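Local atomic coordinates of mitochondrial association factor 1 (PDB entry 6BXS), a protein that is encoded at a Toxoplasma gondii locus required for direct manipulation of host mitochondria and has a macro domain, a fold that commonly binds ADP-ribose. Residues E92-L97 / F148-K153; H99-Q104 / A125-V130; T133-S138 / N183-A188; K142-T147 / Y169-F174. All blocks are in the same frame, centred on the assembly; numbering follows the deposited sequence.

Contact 1: E92-L97 / F148-K153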
loop_
_atom_site.group_PDB
_atom_site.type_symbol
_atom_site.label_atom_id
_atom_site.label_comp_id
_atom_site.label_asym_id
_atom_site.label_seq_id
_atom_site.Cartn_x
_atom_site.Cartn_y
_atom_site.Cartn_z
ATOM N N GLU A 92 0.450 17.750 -0.419
ATOM C CA GLU A 92 -0.178 18.631 0.563
ATOM C C GLU A 92 -1.165 17.886 1.461
ATOM O O GLU A 92 -1.108 17.999 2.685
ATOM C CB GLU A 92 -0.900 19.780 -0.141
ATOM C CG GLU A 92 0.022 20.881 -0.639
ATOM C CD GLU A 92 -0.716 21.949 -1.426
ATOM O OE1 GLU A 92 -1.790 21.643 -1.986
ATOM O OE2 GLU A 92 -0.223 23.096 -1.480
ATOM N N ILE A 93 -2.070 17.134 0.845
ATOM C CA ILE A 93 -3.091 16.403 1.587
ATOM C C ILE A 93 -2.479 15.388 2.547
ATOM O O ILE A 93 -2.902 15.280 3.696
ATOM C CB ILE A 93 -4.056 15.675 0.629
ATOM C CG1 ILE A 93 -4.916 16.696 -0.121
ATOM C CG2 ILE A 93 -4.948 14.697 1.396
ATOM C CD1 ILE A 93 -5.738 16.109 -1.254
ATOM N N GLN A 94 -1.488 14.641 2.071
ATOM C CA GLN A 94 -0.917 13.553 2.856
ATOM C C GLN A 94 0.030 14.055 3.949
ATOM O O GLN A 94 0.169 13.412 4.989
ATOM C CB GLN A 94 -0.209 12.563 1.928
ATOM C CG GLN A 94 -1.192 11.816 1.020
ATOM C CD GLN A 94 -0.571 10.666 0.241
ATOM O OE1 GLN A 94 -1.263 9.712 -0.117
ATOM N NE2 GLN A 94 0.725 10.754 -0.036
ATOM N N GLU A 95 0.666 15.203 3.730
ATOM C CA GLU A 95 1.456 15.833 4.786
ATOM C C GLU A 95 0.566 16.248 5.956
ATOM O O GLU A 95 0.888 15.991 7.115
ATOM C CB GLU A 95 2.208 17.059 4.258
ATOM C CG GLU A 95 3.492 16.742 3.517
ATOM C CD GLU A 95 4.266 17.993 3.146
ATOM O OE1 GLU A 95 4.863 18.611 4.053
ATOM O OE2 GLU A 95 4.273 18.365 1.954
ATOM N N ARG A 96 -0.550 16.899 5.639
ATOM C CA ARG A 96 -1.495 17.360 6.651
ATOM C C ARG A 96 -2.112 16.194 7.423
ATOM O O ARG A 96 -2.242 16.246 8.647
ATOM C CB ARG A 96 -2.602 18.190 6.002
ATOM C CG ARG A 96 -2.130 19.502 5.397
ATOM C CD ARG A 96 -3.202 20.116 4.511
ATOM N NE ARG A 96 -2.703 21.270 3.766
ATOM C CZ ARG A 96 -3.305 21.790 2.700
ATOM N NH1 ARG A 96 -4.429 21.259 2.238
ATOM N NH2 ARG A 96 -2.778 22.841 2.087
ATOM N N LEU A 97 -2.500 15.146 6.703
ATOM C CA LEU A 97 -3.146 13.992 7.323
ATOM C C LEU A 97 -2.205 13.233 8.255
ATOM O O LEU A 97 -2.631 12.730 9.294
ATOM C CB LEU A 97 -3.680 13.040 6.252
ATOM C CG LEU A 97 -5.047 13.373 5.649
ATOM C CD1 LEU A 97 -5.381 12.401 4.523
ATOM C CD2 LEU A 97 -6.135 13.343 6.717
ATOM N N PHE A 148 -1.845 5.976 4.072
ATOM C CA PHE A 148 -2.972 6.787 3.637
ATOM C C PHE A 148 -3.945 5.948 2.814
ATOM O O PHE A 148 -3.543 5.000 2.143
ATOM C CB PHE A 148 -2.479 7.985 2.824
ATOM C CG PHE A 148 -1.386 8.762 3.501
ATOM C CD1 PHE A 148 -0.056 8.441 3.285
ATOM C CD2 PHE A 148 -1.688 9.803 4.361
ATOM C CE1 PHE A 148 0.950 9.146 3.910
ATOM C CE2 PHE A 148 -0.685 10.514 4.991
ATOM C CZ PHE A 148 0.636 10.186 4.766
ATOM N N LEU A 149 -5.224 6.304 2.886
ATOM C CA LEU A 149 -6.263 5.658 2.095
ATOM C C LEU A 149 -7.113 6.738 1.433
ATOM O O LEU A 149 -7.611 7.639 2.108
ATOM C CB LEU A 149 -7.122 4.743 2.973
ATOM C CG LEU A 149 -8.066 3.761 2.270
ATOM C CD1 LEU A 149 -8.395 2.597 3.196
ATOM C CD2 LEU A 149 -9.349 4.446 1.815
ATOM N N HIS A 150 -7.275 6.646 0.116
ATOM C CA HIS A 150 -8.005 7.657 -0.645
ATOM C C HIS A 150 -9.161 7.054 -1.430
ATOM O O HIS A 150 -8.994 6.058 -2.133
ATOM C CB HIS A 150 -7.073 8.381 -1.622
ATOM C CG HIS A 150 -5.874 9.004 -0.979
ATOM N ND1 HIS A 150 -5.932 10.199 -0.294
ATOM C CD2 HIS A 150 -4.580 8.608 -0.937
ATOM C CE1 HIS A 150 -4.726 10.505 0.154
ATOM N NE2 HIS A 150 -3.889 9.556 -0.223
ATOM N N ILE A 151 -10.332 7.667 -1.306
ATOM C CA ILE A 151 -11.431 7.402 -2.221
ATOM C C ILE A 151 -11.290 8.352 -3.402
ATOM O O ILE A 151 -11.394 9.565 -3.243
ATOM C CB ILE A 151 -12.808 7.590 -1.557
ATOM C CG1 ILE A 151 -12.908 6.729 -0.296
ATOM C CG2 ILE A 151 -13.918 7.241 -2.545
ATOM C CD1 ILE A 151 -14.216 6.877 0.455
ATOM N N LEU A 152 -11.046 7.796 -4.583
ATOM C CA LEU A 152 -10.836 8.600 -5.781
ATOM C C LEU A 152 -12.157 9.083 -6.363
ATOM O O LEU A 152 -13.179 8.405 -6.254
ATOM C CB LEU A 152 -10.070 7.793 -6.830
ATOM C CG LEU A 152 -8.670 7.321 -6.436
ATOM C CD1 LEU A 152 -8.114 6.393 -7.504
ATOM C CD2 LEU A 152 -7.735 8.502 -6.216
ATOM N N LYS A 153 -12.134 10.260 -6.983
ATOM C CA LYS A 153 -13.314 10.764 -7.674
ATOM C C LYS A 153 -13.555 9.906 -8.914
ATOM O O LYS A 153 -12.620 9.293 -9.433
ATOM C CB LYS A 153 -13.150 12.235 -8.058
ATOM C CG LYS A 153 -12.875 13.166 -6.885
ATOM C CD LYS A 153 -13.117 14.618 -7.264
ATOM C CE LYS A 153 -14.464 15.110 -6.756
ATOM N NZ LYS A 153 -14.409 15.483 -5.317
#
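Gln94 of helix 83-103 lies over Phe148 and bonds to His150, fastening the helix to one face of the mixed sheet of this macro-domain fold. Phe148 and His150 are two residues apart on strand 147-152, and both set off toward the helix. The tight part is built round the Gln94 side chain. With CG anti to the carbonyl carbon (chi1 -67°) and the chain extended beyond it, the residue runs along the phenyl face, its CB 3.8 Å from the centroid of the Phe148 ring in a CH-pi contact and its amide stacked 18° from the ring plane. The tip then accepts a short hydrogen bond: His150 NE2 to Gln94 OE1 is 2.6 Å, fairly straight at 163°, arriving on a lone pair in the carbonyl plane and close to the imidazole plane. Glutamine fits because its methylenes cover an aromatic face while its oxygen satisfies a buried N-H. The histidine is steadied at ND1 by Ser123 OG, and Gln94 NE2 bonds weakly to Leu55 O. Ile93 touches the imidazole more loosely, its CG2 4.4 Å from His150 CE1, and packs also on Phe120 and Ile111. On the exposed side of the helix, Glu92, Glu95 and Arg96 suit a charged surface and meet nothing on the strand. Beside the stack, Leu97 CB comes to the phenyl edge near the ring plane, 4.1 Å from Phe148 CE2.

Contact 2: H99-Q104 / A125-V130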
loop_
_atom_site.group_PDB
_atom_site.type_symbol
_atom_site.label_atom_id
_atom_site.label_comp_id
_atom_site.label_asym_id
_atom_site.label_seq_id
_atom_site.Cartn_x
_atom_site.Cartn_y
_atom_site.Cartn_z
ATOM N N HIS A 99 0.222 14.493 10.007
ATOM C CA HIS A 99 0.316 15.292 11.225
ATOM C C HIS A 99 -0.839 14.959 12.161
ATOM O O HIS A 99 -0.637 14.771 13.360
ATOM C CB HIS A 99 0.323 16.789 10.898
ATOM C CG HIS A 99 1.671 17.319 10.518
ATOM N ND1 HIS A 99 1.869 18.142 9.431
ATOM C CD2 HIS A 99 2.888 17.149 11.088
ATOM C CE1 HIS A 99 3.151 18.453 9.344
ATOM N NE2 HIS A 99 3.791 17.863 10.338
ATOM N N ASP A 100 -2.043 14.876 11.606
ATOM C CA ASP A 100 -3.221 14.490 12.382
ATOM C C ASP A 100 -3.097 13.058 12.897
ATOM O O ASP A 100 -3.431 12.771 14.046
ATOM C CB ASP A 100 -4.494 14.628 11.543
ATOM C CG ASP A 100 -4.768 16.058 11.121
ATOM O OD1 ASP A 100 -4.253 16.987 11.779
ATOM O OD2 ASP A 100 -5.509 16.252 10.134
ATOM N N ALA A 101 -2.622 12.159 12.040
ATOM C CA ALA A 101 -2.495 10.750 12.403
ATOM C C ALA A 101 -1.511 10.565 13.553
ATOM O O ALA A 101 -1.734 9.747 14.448
ATOM C CB ALA A 101 -2.059 9.932 11.195
ATOM N N GLU A 102 -0.427 11.332 13.524
ATOM C CA GLU A 102 0.618 11.236 14.536
ATOM C C GLU A 102 0.134 11.716 15.902
ATOM O O GLU A 102 0.638 11.269 16.931
ATOM C CB GLU A 102 1.851 12.035 14.102
ATOM C CG GLU A 102 2.698 11.330 13.047
ATOM C CD GLU A 102 3.886 12.160 12.588
ATOM O OE1 GLU A 102 4.740 11.620 11.854
ATOM O OE2 GLU A 102 3.965 13.350 12.960
ATOM N N ARG A 103 -0.840 12.622 15.909
ATOM C CA ARG A 103 -1.455 13.081 17.154
ATOM C C ARG A 103 -2.163 11.937 17.868
ATOM O O ARG A 103 -2.217 11.898 19.099
ATOM C CB ARG A 103 -2.467 14.200 16.892
ATOM C CG ARG A 103 -1.889 15.529 16.454
ATOM C CD ARG A 103 -3.021 16.424 15.973
ATOM N NE ARG A 103 -2.759 17.848 16.177
ATOM C CZ ARG A 103 -2.250 18.671 15.261
ATOM N NH1 ARG A 103 -2.063 19.948 15.559
ATOM N NH2 ARG A 103 -1.927 18.227 14.051
ATOM N N GLN A 104 -2.712 11.015 17.082
ATOM C CA GLN A 104 -3.522 9.919 17.600
ATOM C C GLN A 104 -3.144 8.603 16.933
ATOM O O GLN A 104 -3.852 8.132 16.045
ATOM C CB GLN A 104 -5.008 10.202 17.373
ATOM C CG GLN A 104 -5.563 11.370 18.168
ATOM C CD GLN A 104 -6.966 11.740 17.730
ATOM O OE1 GLN A 104 -7.153 12.448 16.738
ATOM N NE2 GLN A 104 -7.963 11.253 18.461
ATOM N N ALA A 125 -5.868 8.687 6.890
ATOM C CA ALA A 125 -4.513 8.325 7.281
ATOM C C ALA A 125 -4.521 7.539 8.589
ATOM O O ALA A 125 -5.471 7.615 9.368
ATOM C CB ALA A 125 -3.646 9.557 7.405
ATOM N N TYR A 126 -3.448 6.790 8.818
ATOM C CA TYR A 126 -3.352 5.897 9.965
ATOM C C TYR A 126 -1.893 5.520 10.180
ATOM O O TYR A 126 -1.194 5.165 9.230
ATOM C CB TYR A 126 -4.216 4.649 9.731
ATOM C CG TYR A 126 -4.186 3.601 10.831
ATOM C CD1 TYR A 126 -3.100 2.745 10.982
ATOM C CD2 TYR A 126 -5.262 3.441 11.691
ATOM C CE1 TYR A 126 -3.076 1.783 11.977
ATOM C CE2 TYR A 126 -5.250 2.478 12.687
ATOM C CZ TYR A 126 -4.155 1.653 12.825
ATOM O OH TYR A 126 -4.138 0.692 13.813
ATOM N N VAL A 127 -1.429 5.623 11.422
ATOM C CA VAL A 127 -0.111 5.119 11.792
ATOM C C VAL A 127 -0.218 4.222 13.016
ATOM O O VAL A 127 -0.882 4.562 13.993
ATOM C CB VAL A 127 0.895 6.256 12.086
ATOM C CG1 VAL A 127 1.351 6.912 10.795
ATOM C CG2 VAL A 127 0.306 7.279 13.047
ATOM N N ALA A 128 0.432 3.066 12.947
ATOM C CA ALA A 128 0.489 2.152 14.076
ATOM C C ALA A 128 1.457 2.693 15.121
ATOM O O ALA A 128 1.236 2.553 16.326
ATOM C CB ALA A 128 0.911 0.766 13.617
ATOM N N ILE A 129 2.528 3.317 14.640
ATOM C CA ILE A 129 3.550 3.898 15.503
ATOM C C ILE A 129 3.960 5.262 14.963
ATOM O O ILE A 129 4.127 5.431 13.758
ATOM C CB ILE A 129 4.795 2.987 15.600
ATOM C CG1 ILE A 129 4.394 1.583 16.062
ATOM C CG2 ILE A 129 5.832 3.592 16.549
ATOM C CD1 ILE A 129 5.532 0.582 16.068
ATOM N N VAL A 130 4.111 6.236 15.854
ATOM C CA VAL A 130 4.617 7.546 15.454
ATOM C C VAL A 130 5.995 7.372 14.824
ATOM O O VAL A 130 6.898 6.842 15.470
ATOM C CB VAL A 130 4.720 8.518 16.644
ATOM C CG1 VAL A 130 5.311 9.856 16.195
ATOM C CG2 VAL A 130 3.356 8.731 17.283
HETATM O O HOH W 1 -3.112 7.353 13.266
#
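Between Gln104 and Val127 sits a water that accepts from Val127 N at 3.0 Å and lies 3.0 Å from Gln104 O, to which it can donate, although other acceptors compete for its protons. It joins the residue just after helix 83-103 to the chain just beyond strand 120-126, where Val127 has left the regular strand. Alanine suits the meeting point of the two backbones: with only a methyl on each side, Ala101 CB comes 4.1 Å from Ala125 CB, and the CA atoms of Ala101 and Tyr126 are 5.5 Å apart. Val127 adds a branched wedge. With CG1 anti to the carbonyl carbon (chi1 -75°), CG2 falls between the backbone N and the carbonyl carbon, from where this methyl reaches both Ala101 CB, at 4.0 Å, and Ala101 O, at 3.5 Å. Farther along, Val130 brings CG2 to 3.7 Å from Glu102 O, while its CG1 lies loosely beside Glu102 CG. Val109 of the neighbouring strand packs on Ala101 and Ala125, extending the apolar patch. No direct hydrogen bond crosses between the segments, so cohesion here rests on small aliphatic groups, while a water takes up the Val127 N-H and the Val127 backbone also pairs with Gly106.

Contact 3: T133-S138 / N183-A188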
loop_
_atom_site.group_PDB
_atom_site.type_symbol
_atom_site.label_atom_id
_atom_site.label_comp_id
_atom_site.label_asym_id
_atom_site.label_seq_id
_atom_site.Cartn_x
_atom_site.Cartn_y
_atom_site.Cartn_z
ATOM N N THR A 133 10.271 7.489 16.393
ATOM C CA THR A 133 10.246 7.351 17.849
ATOM C C THR A 133 10.910 6.048 18.278
ATOM O O THR A 133 11.777 6.033 19.154
ATOM C CB THR A 133 8.807 7.385 18.405
ATOM O OG1 THR A 133 8.042 6.309 17.846
ATOM C CG2 THR A 133 8.136 8.717 18.082
ATOM N N VAL A 134 10.491 4.962 17.642
ATOM C CA VAL A 134 10.992 3.631 17.944
ATOM C C VAL A 134 12.145 3.281 17.003
ATOM O O VAL A 134 12.953 2.396 17.288
ATOM C CB VAL A 134 9.845 2.605 17.844
ATOM C CG1 VAL A 134 10.362 1.209 17.604
ATOM C CG2 VAL A 134 9.001 2.643 19.112
ATOM N N TRP A 135 12.209 3.989 15.879
ATOM C CA TRP A 135 13.362 3.931 14.986
ATOM C C TRP A 135 13.830 5.352 14.689
ATOM O O TRP A 135 13.126 6.311 14.996
ATOM C CB TRP A 135 13.014 3.196 13.691
ATOM C CG TRP A 135 11.875 3.813 12.942
ATOM C CD1 TRP A 135 11.922 4.925 12.153
ATOM C CD2 TRP A 135 10.520 3.353 12.909
ATOM N NE1 TRP A 135 10.678 5.187 11.633
ATOM C CE2 TRP A 135 9.799 4.237 12.082
ATOM C CE3 TRP A 135 9.843 2.281 13.500
ATOM C CZ2 TRP A 135 8.438 4.081 11.830
ATOM C CZ3 TRP A 135 8.492 2.129 13.249
ATOM C CH2 TRP A 135 7.804 3.023 12.421
ATOM N N ASP A 136 15.017 5.485 14.104
ATOM C CA ASP A 136 15.551 6.793 13.733
ATOM C C ASP A 136 15.341 7.045 12.242
ATOM O O ASP A 136 15.779 6.258 11.405
ATOM C CB ASP A 136 17.037 6.892 14.087
ATOM C CG ASP A 136 17.539 8.328 14.112
ATOM O OD1 ASP A 136 17.221 9.093 13.176
ATOM O OD2 ASP A 136 18.246 8.694 15.073
ATOM N N GLU A 137 14.674 8.149 11.921
ATOM C CA GLU A 137 14.375 8.496 10.533
ATOM C C GLU A 137 15.646 8.700 9.709
ATOM O O GLU A 137 15.608 8.675 8.478
ATOM C CB GLU A 137 13.512 9.759 10.473
ATOM C CG GLU A 137 14.242 11.040 10.864
ATOM C CD GLU A 137 13.334 12.257 10.876
ATOM O OE1 GLU A 137 12.104 12.093 10.728
ATOM O OE2 GLU A 137 13.853 13.384 11.035
ATOM N N SER A 138 16.768 8.899 10.392
ATOM C CA SER A 138 18.040 9.132 9.719
ATOM C C SER A 138 18.539 7.890 8.980
ATOM O O SER A 138 19.313 8.006 8.030
ATOM C CB SER A 138 19.097 9.593 10.726
ATOM O OG SER A 138 19.421 8.555 11.635
ATOM N N ASN A 183 13.271 -4.244 10.399
ATOM C CA ASN A 183 12.196 -5.193 10.673
ATOM C C ASN A 183 11.073 -4.550 11.477
ATOM O O ASN A 183 9.894 -4.761 11.198
ATOM C CB ASN A 183 12.735 -6.413 11.423
ATOM C CG ASN A 183 13.620 -7.292 10.558
ATOM O OD1 ASN A 183 13.476 -7.332 9.336
ATOM N ND2 ASN A 183 14.538 -8.010 11.194
ATOM N N MET A 184 11.454 -3.761 12.474
ATOM C CA MET A 184 10.493 -3.075 13.328
ATOM C C MET A 184 9.652 -2.075 12.527
ATOM O O MET A 184 8.440 -1.981 12.716
ATOM C CB MET A 184 11.231 -2.363 14.462
ATOM C CG MET A 184 10.392 -2.097 15.696
ATOM S SD MET A 184 11.409 -1.655 17.122
ATOM C CE MET A 184 12.288 -3.181 17.448
ATOM N N ALA A 185 10.300 -1.337 11.628
ATOM C CA ALA A 185 9.610 -0.358 10.789
ATOM C C ALA A 185 8.706 -1.051 9.772
ATOM O O ALA A 185 7.616 -0.567 9.462
ATOM C CB ALA A 185 10.623 0.540 10.077
ATOM N N TYR A 186 9.166 -2.188 9.257
ATOM C CA TYR A 186 8.416 -2.943 8.256
ATOM C C TYR A 186 7.116 -3.491 8.845
ATOM O O TYR A 186 6.067 -3.453 8.200
ATOM C CB TYR A 186 9.262 -4.095 7.702
ATOM C CG TYR A 186 8.977 -4.429 6.250
ATOM C CD1 TYR A 186 7.769 -5.000 5.865
ATOM C CD2 TYR A 186 9.922 -4.179 5.265
ATOM C CE1 TYR A 186 7.512 -5.306 4.535
ATOM C CE2 TYR A 186 9.674 -4.482 3.937
ATOM C CZ TYR A 186 8.470 -5.046 3.578
ATOM O OH TYR A 186 8.229 -5.348 2.256
ATOM N N LYS A 187 7.190 -4.005 10.069
ATOM C CA LYS A 187 6.007 -4.513 10.756
ATOM C C LYS A 187 5.024 -3.385 11.045
ATOM O O LYS A 187 3.816 -3.544 10.873
ATOM C CB LYS A 187 6.399 -5.208 12.058
ATOM C CG LYS A 187 7.229 -6.462 11.865
ATOM C CD LYS A 187 7.845 -6.914 13.176
ATOM C CE LYS A 187 8.766 -8.103 12.981
ATOM N NZ LYS A 187 9.773 -8.229 14.065
ATOM N N ALA A 188 5.556 -2.253 11.496
ATOM C CA ALA A 188 4.754 -1.061 11.754
ATOM C C ALA A 188 4.028 -0.614 10.492
ATOM O O ALA A 188 2.879 -0.177 10.542
ATOM C CB ALA A 188 5.636 0.061 12.278
#
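Trp135 lays its indole against helix 179-202, meeting Ala185 and Ala188, which are three residues apart on the helix. Its CB starts toward the helix, and chi1 of 58° sets CG between the backbone N and the carbonyl carbon, swinging the ring across the helix surface. The touching begins at the ring fusion: Trp135 CD2 is 4.0 Å from Ala185 CB. CE3 and CZ3 then pass along the same alanine, with CZ3 3.7 Å from Ala185 CA. At the tip, CZ3 and CH2 both meet Ala188 CB, each at 3.7 Å, the methyl lying near the ring plane at its edge. Ala185 instead covers a face, its CB 4.0 Å from the centroid of the six-membered ring and 13° off the normal, a CH-pi contact. Alanine suits both places, since a small methyl lets a broad indole come close to the helix backbone; Val144 and Pro173 pack on Ala185 as well. On the surface, Val134 and Met184 cross at about a right angle, with Val134 CG1 3.8 Å from Met184 CG. Asp136 is the N-cap of helix 137-140: OD1 accepts from Ser138 N at 2.8 Å, on the anti side and near the carboxylate plane, and from Ser138 OG at 2.7 Å, above that same face. With no hydrogen bond across the segments, dispersion and fit of shape hold them together, while Asp136 caps the short helix.

Contact 4: K142-T147 / Y169-F174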
loop_
_atom_site.group_PDB
_atom_site.type_symbol
_atom_site.label_atom_id
_atom_site.label_comp_id
_atom_site.label_asym_id
_atom_site.label_seq_id
_atom_site.Cartn_x
_atom_site.Cartn_y
_atom_site.Cartn_z
ATOM N N LYS A 142 12.241 9.323 6.415
ATOM C CA LYS A 142 11.223 9.982 7.228
ATOM C C LYS A 142 9.818 9.597 6.767
ATOM O O LYS A 142 9.613 9.220 5.613
ATOM C CB LYS A 142 11.410 11.505 7.191
ATOM C CG LYS A 142 10.633 12.236 6.108
ATOM C CD LYS A 142 10.926 13.732 6.140
ATOM C CE LYS A 142 10.219 14.469 5.011
ATOM N NZ LYS A 142 10.718 14.055 3.668
ATOM N N ASN A 143 8.865 9.690 7.692
ATOM C CA ASN A 143 7.460 9.356 7.448
ATOM C C ASN A 143 7.242 7.870 7.178
ATOM O O ASN A 143 6.243 7.483 6.571
ATOM C CB ASN A 143 6.899 10.171 6.280
ATOM C CG ASN A 143 7.069 11.662 6.477
ATOM O OD1 ASN A 143 6.983 12.164 7.596
ATOM N ND2 ASN A 143 7.311 12.378 5.385
ATOM N N VAL A 144 8.170 7.039 7.638
ATOM C CA VAL A 144 8.036 5.594 7.497
ATOM C C VAL A 144 6.880 5.090 8.351
ATOM O O VAL A 144 6.698 5.534 9.483
ATOM C CB VAL A 144 9.331 4.866 7.904
ATOM C CG1 VAL A 144 9.126 3.356 7.929
ATOM C CG2 VAL A 144 10.462 5.234 6.954
ATOM N N GLY A 145 6.107 4.158 7.801
ATOM C CA GLY A 145 4.953 3.611 8.489
ATOM C C GLY A 145 3.697 4.430 8.253
ATOM O O GLY A 145 2.596 4.004 8.604
ATOM N N ALA A 146 3.859 5.611 7.666
ATOM C CA ALA A 146 2.722 6.457 7.330
ATOM C C ALA A 146 1.878 5.777 6.264
ATOM O O ALA A 146 2.388 5.409 5.206
ATOM C CB ALA A 146 3.188 7.822 6.853
ATOM N N THR A 147 0.590 5.613 6.548
ATOM C CA THR A 147 -0.326 4.937 5.639
ATOM C C THR A 147 -1.541 5.812 5.356
ATOM O O THR A 147 -2.184 6.319 6.274
ATOM C CB THR A 147 -0.794 3.585 6.211
ATOM O OG1 THR A 147 0.345 2.756 6.472
ATOM C CG2 THR A 147 -1.719 2.877 5.231
ATOM N N TYR A 169 -1.553 4.332 0.079
ATOM C CA TYR A 169 -0.231 4.909 -0.121
ATOM C C TYR A 169 0.528 4.701 1.181
ATOM O O TYR A 169 0.041 5.072 2.249
ATOM C CB TYR A 169 -0.338 6.395 -0.490
ATOM C CG TYR A 169 0.971 7.112 -0.785
ATOM C CD1 TYR A 169 1.871 7.418 0.231
ATOM C CD2 TYR A 169 1.284 7.524 -2.076
ATOM C CE1 TYR A 169 3.052 8.089 -0.035
ATOM C CE2 TYR A 169 2.465 8.198 -2.351
ATOM C CZ TYR A 169 3.344 8.478 -1.327
ATOM O OH TYR A 169 4.520 9.146 -1.592
ATOM N N THR A 170 1.698 4.078 1.096
ATOM C CA THR A 170 2.478 3.767 2.289
ATOM C C THR A 170 3.968 3.979 2.041
ATOM O O THR A 170 4.440 3.905 0.903
ATOM C CB THR A 170 2.230 2.312 2.769
ATOM O OG1 THR A 170 2.702 2.163 4.112
ATOM C CG2 THR A 170 2.921 1.292 1.863
ATOM N N VAL A 171 4.696 4.245 3.121
ATOM C CA VAL A 171 6.119 4.562 3.051
ATOM C C VAL A 171 6.938 3.479 3.741
ATOM O O VAL A 171 6.863 3.308 4.958
ATOM C CB VAL A 171 6.420 5.926 3.705
ATOM C CG1 VAL A 171 7.910 6.244 3.644
ATOM C CG2 VAL A 171 5.618 7.028 3.028
ATOM N N ALA A 172 7.730 2.763 2.951
ATOM C CA ALA A 172 8.514 1.639 3.446
ATOM C C ALA A 172 9.874 2.098 3.961
ATOM O O ALA A 172 10.398 3.117 3.510
ATOM C CB ALA A 172 8.689 0.605 2.348
ATOM N N PRO A 173 10.459 1.343 4.905
ATOM C CA PRO A 173 11.781 1.693 5.435
ATOM C C PRO A 173 12.892 1.483 4.413
ATOM O O PRO A 173 12.828 0.541 3.624
ATOM C CB PRO A 173 11.946 0.743 6.623
ATOM C CG PRO A 173 11.096 -0.425 6.289
ATOM C CD PRO A 173 9.922 0.122 5.533
ATOM N N PHE A 174 13.894 2.356 4.428
ATOM C CA PHE A 174 15.023 2.235 3.516
ATOM C C PHE A 174 15.875 1.040 3.924
ATOM O O PHE A 174 16.051 0.771 5.112
ATOM C CB PHE A 174 15.857 3.520 3.508
ATOM C CG PHE A 174 16.903 3.555 2.435
ATOM C CD1 PHE A 174 16.543 3.630 1.099
ATOM C CD2 PHE A 174 18.248 3.518 2.761
ATOM C CE1 PHE A 174 17.507 3.663 0.107
ATOM C CE2 PHE A 174 19.215 3.551 1.774
ATOM C CZ PHE A 174 18.845 3.624 0.447
#
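Gly145 N donates to Val171 O in a nearly linear hydrogen bond, 3.1 Å long with 175° at the hydrogen and in the plane of the carbonyl. It ties a type II beta turn, Asn143 to Ala146, to the chain leaving strand 166-170, next to the antiparallel pairing of strands 166-170 and 147-152. Glycine suits the third place of the turn, where phi is positive and a CB would crowd the preceding carbonyl oxygen. The turn is closed by Ala146 N to Asn143 O, and the return bond from Val171 N to Ala146 O is weak. Thr147 and Thr170 then form a non-hydrogen-bonded pair; side by side and pointing the same way, their hydroxyls share a weak bond, OG1 to OG1 3.4 Å. Thr170 CA adds a CA-H...O contact to Ala146 O at 3.3 Å. Beta-branched residues fit these extended backbones, and Val171 presses its CB to 3.3 Å from Asn143 O, against the carbonyl that opens the turn. Away from the contact, Asn143 ND2 bonds to Tyr53 O and Tyr169 OH to Thr52 N. The outermost packing is aliphatic: with CG1 anti to the backbone N (chi1 173°), Val144 rests that methyl 4.1 Å from Pro173 CB.

Contacts 1 and 2 share helix 83-103, which lies over neighbouring strands 147-152 and 120-126; they meet where Ala125 packs on Leu97 and Phe148. Contact 1 is wholly buried and combines aromatic stacking with a short side-chain hydrogen bond, whereas contact 2, at the helix end, relies on small methyls and a water. Contact 4, its centre about 10 Å from the centre of the chain, is mainly backbone hydrogen bonding with aliphatic packing round it, and is joined to contact 1 through Phe148 and Tyr169. Contact 3 sets the loop before helix 137-140 against helix 179-202, is mainly apolar and reaches the surface at Val134 and Met184; Ala185 carries its packing inward to Val144 and Pro173 of contact 4.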